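Local coordinates for protein ftsY (Mycoplasma mycoides, PDB 1ZU4) that probably serves as the signal recognition particle receptor FtsY, an SRP54-type protein that pairs a helical bundle domain with a P-loop NTPase-fold domain, at residues A[237-248]-A[272-280]. Sequence-based numbering, arbitrary orientation.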
ATOM      1  N   ALA A 237      -3.128  -6.751  -3.205  1.00 17.30           N
ATOM      2  CA  ALA A 237      -4.134  -7.295  -2.277  1.00 18.06           C
ATOM      3  C   ALA A 237      -4.799  -8.613  -2.746  1.00 19.43           C
ATOM      4  O   ALA A 237      -5.230  -9.450  -1.905  1.00 19.82           O
ATOM      5  CB  ALA A 237      -5.186  -6.258  -1.938  1.00 16.83           C
ATOM      6  N   THR A 238      -4.909  -8.805  -4.059  1.00 20.46           N
ATOM      7  CA  THR A 238      -5.519 -10.046  -4.554  1.00 21.56           C
ATOM      8  C   THR A 238      -4.720 -11.299  -4.188  1.00 22.81           C
ATOM      9  O   THR A 238      -5.227 -12.406  -4.365  1.00 23.30           O
ATOM     10  CB  THR A 238      -5.820 -10.032  -6.078  1.00 21.50           C
ATOM     11  OG1 THR A 238      -4.595 -10.127  -6.806  1.00 21.31           O
ATOM     12  CG2 THR A 238      -6.527  -8.738  -6.470  1.00 22.41           C
ATOM     13  N   THR A 239      -3.500 -11.129  -3.678  1.00 23.12           N
ATOM     14  CA  THR A 239      -2.669 -12.268  -3.291  1.00 23.96           C
ATOM     15  C   THR A 239      -2.875 -12.663  -1.860  1.00 23.96           C
ATOM     16  O   THR A 239      -2.491 -13.752  -1.471  1.00 24.34           O
ATOM     17  CB  THR A 239      -1.176 -12.072  -3.566  1.00 24.05           C
ATOM     18  OG1 THR A 239      -0.680 -10.883  -2.917  1.00 24.09           O
ATOM     19  CG2 THR A 239      -0.941 -11.987  -5.073  1.00 24.47           C
ATOM     20  N   GLY A 240      -3.545 -11.815  -1.091  1.00 22.65           N
ATOM     21  CA  GLY A 240      -3.917 -12.162   0.265  1.00 20.80           C
ATOM     22  C   GLY A 240      -2.717 -12.369   1.149  1.00 20.22           C
ATOM     23  O   GLY A 240      -1.695 -11.728   0.980  1.00 18.49           O
ATOM     24  N   GLN A 241      -2.831 -13.327   2.060  1.00 19.45           N
ATOM     25  CA  GLN A 241      -1.752 -13.636   2.970  1.00 19.92           C
ATOM     26  C   GLN A 241      -0.461 -14.089   2.272  1.00 19.45           C
ATOM     27  O   GLN A 241       0.618 -13.908   2.832  1.00 21.06           O
ATOM     28  CB  GLN A 241      -2.200 -14.736   3.940  1.00 20.53           C
ATOM     29  CG  GLN A 241      -3.432 -14.395   4.781  1.00 20.15           C
ATOM     30  CD  GLN A 241      -3.665 -15.443   5.841  1.00 23.62           C
ATOM     31  OE1 GLN A 241      -3.257 -16.606   5.674  1.00 24.73           O
ATOM     32  NE2 GLN A 241      -4.327 -15.049   6.949  1.00 20.80           N
ATOM     33  N   ASN A 242      -0.584 -14.703   1.085  1.00 18.08           N
ATOM     34  CA  ASN A 242       0.554 -15.078   0.244  1.00 17.86           C
ATOM     35  C   ASN A 242       1.445 -13.877  -0.044  1.00 17.10           C
ATOM     36  O   ASN A 242       2.645 -13.986   0.042  1.00 18.14           O
ATOM     37  CB  ASN A 242       0.112 -15.688  -1.128  1.00 16.93           C
ATOM     38  CG  ASN A 242      -0.674 -16.985  -0.975  1.00 17.05           C
ATOM     39  OD1 ASN A 242      -0.199 -18.089  -1.313  1.00 24.18           O
ATOM     40  ND2 ASN A 242      -1.857 -16.866  -0.454  1.00 13.18           N
ATOM     41  N   GLY A 243       0.809 -12.763  -0.423  1.00 16.88           N
ATOM     42  CA  GLY A 243       1.475 -11.526  -0.803  1.00 18.24           C
ATOM     43  C   GLY A 243       2.062 -10.837   0.407  1.00 17.51           C
ATOM     44  O   GLY A 243       3.131 -10.258   0.329  1.00 18.19           O
ATOM     45  N   VAL A 244       1.365 -10.967   1.546  1.00 17.93           N
ATOM     46  CA  VAL A 244       1.828 -10.403   2.829  1.00 16.86           C
ATOM     47  C   VAL A 244       3.143 -11.045   3.273  1.00 17.88           C
ATOM     48  O   VAL A 244       4.107 -10.333   3.678  1.00 18.41           O
ATOM     49  CB  VAL A 244       0.726 -10.535   3.927  1.00 16.95           C
ATOM     50  CG1 VAL A 244       1.194 -10.024   5.232  1.00 15.19           C
ATOM     51  CG2 VAL A 244      -0.548  -9.779   3.503  1.00 15.11           C
ATOM     52  N   ILE A 245       3.199 -12.372   3.223  1.00 18.54           N
ATOM     53  CA  ILE A 245       4.438 -13.102   3.592  1.00 19.36           C
ATOM     54  C   ILE A 245       5.588 -12.726   2.647  1.00 19.32           C
ATOM     55  O   ILE A 245       6.705 -12.445   3.078  1.00 20.14           O
ATOM     56  CB  ILE A 245       4.183 -14.634   3.650  1.00 19.77           C
ATOM     57  CG1 ILE A 245       3.224 -14.969   4.802  1.00 17.28           C
ATOM     58  CG2 ILE A 245       5.487 -15.468   3.732  1.00 21.21           C
ATOM     59  CD1 ILE A 245       2.434 -16.289   4.533  1.00 17.24           C
ATOM     60  N   GLN A 246       5.306 -12.672   1.356  1.00 19.41           N
ATOM     61  CA  GLN A 246       6.317 -12.293   0.388  1.00 19.35           C
ATOM     62  C   GLN A 246       6.799 -10.859   0.619  1.00 18.90           C
ATOM     63  O   GLN A 246       8.002 -10.603   0.486  1.00 17.00           O
ATOM     64  CB  GLN A 246       5.765 -12.429  -1.035  1.00 20.10           C
ATOM     65  CG  GLN A 246       5.566 -13.865  -1.444  1.00 22.60           C
ATOM     66  CD  GLN A 246       6.747 -14.378  -2.220  1.00 27.10           C
ATOM     67  OE1 GLN A 246       7.205 -13.703  -3.145  1.00 28.39           O
ATOM     68  NE2 GLN A 246       7.246 -15.583  -1.870  1.00 24.29           N
ATOM     69  N   ALA A 247       5.874  -9.945   0.957  1.00 17.54           N
ATOM     70  CA  ALA A 247       6.241  -8.557   1.232  1.00 17.59           C
ATOM     71  C   ALA A 247       7.141  -8.496   2.472  1.00 17.72           C
ATOM     72  O   ALA A 247       8.110  -7.779   2.463  1.00 16.39           O
ATOM     73  CB  ALA A 247       5.019  -7.685   1.419  1.00 17.12           C
ATOM     74  N   GLU A 248       6.857  -9.303   3.506  1.00 19.13           N
ATOM     75  CA  GLU A 248       7.785  -9.392   4.639  1.00 19.36           C
ATOM     76  C   GLU A 248       9.208  -9.837   4.228  1.00 19.56           C
ATOM     77  O   GLU A 248      10.204  -9.343   4.748  1.00 18.15           O
ATOM     78  CB  GLU A 248       7.231 -10.292   5.762  1.00 19.42           C
ATOM     79  CG  GLU A 248       8.197 -10.425   7.000  1.00 19.28           C
ATOM     80  CD  GLU A 248       8.398  -9.118   7.814  1.00 19.41           C
ATOM     81  OE1 GLU A 248       7.976  -8.032   7.388  1.00 14.79           O
ATOM     82  OE2 GLU A 248       9.050  -9.189   8.904  1.00 23.16           O
ATOM     83  N   ILE A 272      -6.894  -8.144   4.965  1.00 15.21           N
ATOM     84  CA  ILE A 272      -5.483  -7.995   4.557  1.00 14.95           C
ATOM     85  C   ILE A 272      -4.793  -6.718   5.102  1.00 14.62           C
ATOM     86  O   ILE A 272      -3.596  -6.712   5.350  1.00 14.05           O
ATOM     87  CB  ILE A 272      -5.323  -8.092   3.026  1.00 14.53           C
ATOM     88  CG1 ILE A 272      -3.820  -8.262   2.689  1.00 15.69           C
ATOM     89  CG2 ILE A 272      -6.016  -6.884   2.352  1.00 17.52           C
ATOM     90  CD1 ILE A 272      -3.464  -8.382   1.281  1.00 17.48           C
ATOM     91  N   GLY A 273      -5.539  -5.636   5.305  1.00 13.93           N
ATOM     92  CA  GLY A 273      -4.909  -4.441   5.848  1.00 13.52           C
ATOM     93  C   GLY A 273      -4.327  -4.724   7.221  1.00 14.82           C
ATOM     94  O   GLY A 273      -3.272  -4.196   7.570  1.00 13.29           O
ATOM     95  N   LEU A 274      -5.063  -5.538   7.999  1.00 13.09           N
ATOM     96  CA  LEU A 274      -4.682  -5.904   9.342  1.00 14.33           C
ATOM     97  C   LEU A 274      -3.593  -6.947   9.349  1.00 13.48           C
ATOM     98  O   LEU A 274      -2.766  -6.947  10.228  1.00 14.03           O
ATOM     99  CB  LEU A 274      -5.890  -6.406  10.128  1.00 14.08           C
ATOM    100  CG  LEU A 274      -6.979  -5.376  10.443  1.00 18.25           C
ATOM    101  CD1 LEU A 274      -8.132  -6.065  11.207  1.00 20.42           C
ATOM    102  CD2 LEU A 274      -6.354  -4.354  11.297  1.00 20.05           C
ATOM    103  N   ALA A 275      -3.644  -7.873   8.407  1.00 13.15           N
ATOM    104  CA  ALA A 275      -2.595  -8.856   8.236  1.00 13.04           C
ATOM    105  C   ALA A 275      -1.277  -8.117   7.977  1.00 13.21           C
ATOM    106  O   ALA A 275      -0.258  -8.496   8.523  1.00 12.08           O
ATOM    107  CB  ALA A 275      -2.939  -9.845   7.055  1.00 13.15           C
ATOM    108  N   ILE A 276      -1.304  -7.064   7.140  1.00 13.48           N
ATOM    109  CA  ILE A 276      -0.107  -6.284   6.835  1.00 13.79           C
ATOM    110  C   ILE A 276       0.456  -5.626   8.117  1.00 14.95           C
ATOM    111  O   ILE A 276       1.634  -5.755   8.450  1.00 13.15           O
ATOM    112  CB  ILE A 276      -0.395  -5.217   5.708  1.00 15.16           C
ATOM    113  CG1 ILE A 276      -0.549  -5.946   4.349  1.00 13.22           C
ATOM    114  CG2 ILE A 276       0.719  -4.160   5.645  1.00 14.56           C
ATOM    115  CD1 ILE A 276      -1.264  -5.135   3.281  1.00 14.04           C
ATOM    116  N   LYS A 277      -0.407  -4.901   8.811  1.00 15.68           N
ATOM    117  CA  LYS A 277      -0.058  -4.260  10.072  1.00 15.84           C
ATOM    118  C   LYS A 277       0.600  -5.286  11.034  1.00 14.93           C
ATOM    119  O   LYS A 277       1.634  -4.989  11.611  1.00 13.93           O
ATOM    120  CB  LYS A 277      -1.342  -3.655  10.656  1.00 16.30           C
ATOM    121  CG  LYS A 277      -1.291  -3.236  12.099  1.00 16.86           C
ATOM    122  CD  LYS A 277      -0.247  -2.145  12.250  1.00 23.04           C
ATOM    123  CE  LYS A 277       0.176  -2.015  13.701  1.00 25.60           C
ATOM    124  NZ  LYS A 277      -0.967  -2.220  14.667  1.00 33.26           N
ATOM    125  N   GLU A 278       0.019  -6.484  11.166  1.00 13.32           N
ATOM    126  CA  GLU A 278       0.567  -7.501  12.095  1.00 15.46           C
ATOM    127  C   GLU A 278       1.916  -8.052  11.619  1.00 15.07           C
ATOM    128  O   GLU A 278       2.897  -7.998  12.356  1.00 15.90           O
ATOM    129  CB  GLU A 278      -0.422  -8.669  12.303  1.00 15.70           C
ATOM    130  CG  GLU A 278       0.086  -9.781  13.226  1.00 17.20           C
ATOM    131  CD  GLU A 278       0.251  -9.316  14.644  1.00 21.81           C
ATOM    132  OE1 GLU A 278      -0.516  -8.438  15.098  1.00 23.59           O
ATOM    133  OE2 GLU A 278       1.187  -9.817  15.282  1.00 25.07           O
ATOM    134  N   LEU A 279       1.970  -8.578  10.397  1.00 13.30           N
ATOM    135  CA  LEU A 279       3.181  -9.217   9.951  1.00 14.15           C
ATOM    136  C   LEU A 279       4.344  -8.252   9.676  1.00 14.28           C
ATOM    137  O   LEU A 279       5.446  -8.583  10.044  1.00 13.61           O
ATOM    138  CB  LEU A 279       2.968 -10.111   8.718  1.00 13.15           C
ATOM    139  CG  LEU A 279       4.046 -11.218   8.598  1.00 17.47           C
ATOM    140  CD1 LEU A 279       3.819 -12.293   9.684  1.00 20.49           C
ATOM    141  CD2 LEU A 279       4.099 -11.864   7.211  1.00 17.02           C
ATOM    142  N   LEU A 280       4.097  -7.111   9.019  1.00 13.29           N
ATOM    143  CA  LEU A 280       5.153  -6.187   8.565  1.00 15.05           C
ATOM    144  C   LEU A 280       5.405  -5.074   9.512  1.00 15.22           C
ATOM    145  O   LEU A 280       6.524  -4.650   9.615  1.00 16.53           O
ATOM    146  CB  LEU A 280       4.850  -5.566   7.166  1.00 14.23           C
ATOM    147  CG  LEU A 280       5.044  -6.556   5.977  1.00 18.20           C
ATOM    148  CD1 LEU A 280       3.834  -7.423   5.787  1.00 15.02           C
ATOM    149  CD2 LEU A 280       5.332  -5.807   4.678  1.00 20.43           C
TER
HETATM  150  O   HOH W   1       8.723  -5.410   8.195  1.00 19.75           O
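Val244 and Ile276 lie level with each other where helices 241-248 and 272-280 run side by side, their axes 9.7 Å apart and crossing at -28°. The CA atoms of Val244 and Ile276 are 6.1 Å apart, and Gly240 with Ile272 and Glu248 with Leu280 continue the same register, one pair per helical turn. Val244 is a knob in the hole formed by Ile272, Ala275, Ile276 and Leu279. Its two methyls divide the work, because a chi1 of 178° sets CG1 anti to the backbone N: CG2 lies 3.7 Å from Ile272 CG1, whereas CG1 lies 3.7 Å from Leu280 CD1. Ile272 runs the opposite way alongside Val244 and brings CD1 within 3.8 Å of Ala237 CA. Leu279 CD2 lies over the backbone at Ile245 CA, also 3.8 Å away, and equally close to Glu248 CB. Bent at chi2 (67°), Glu248 runs alongside Leu280, and one water donates both to Glu248 OE1 (2.8 Å) and to Leu280 O (2.7 Å), linking the helices by a polar bridge. Ala247 and Ile276 rest on strand 230-236, and Ile276 and Leu280 on strand 258-262. Two near-parallel helices packed against adjacent parallel strands are characteristic of the alpha/beta P-loop NTPase fold.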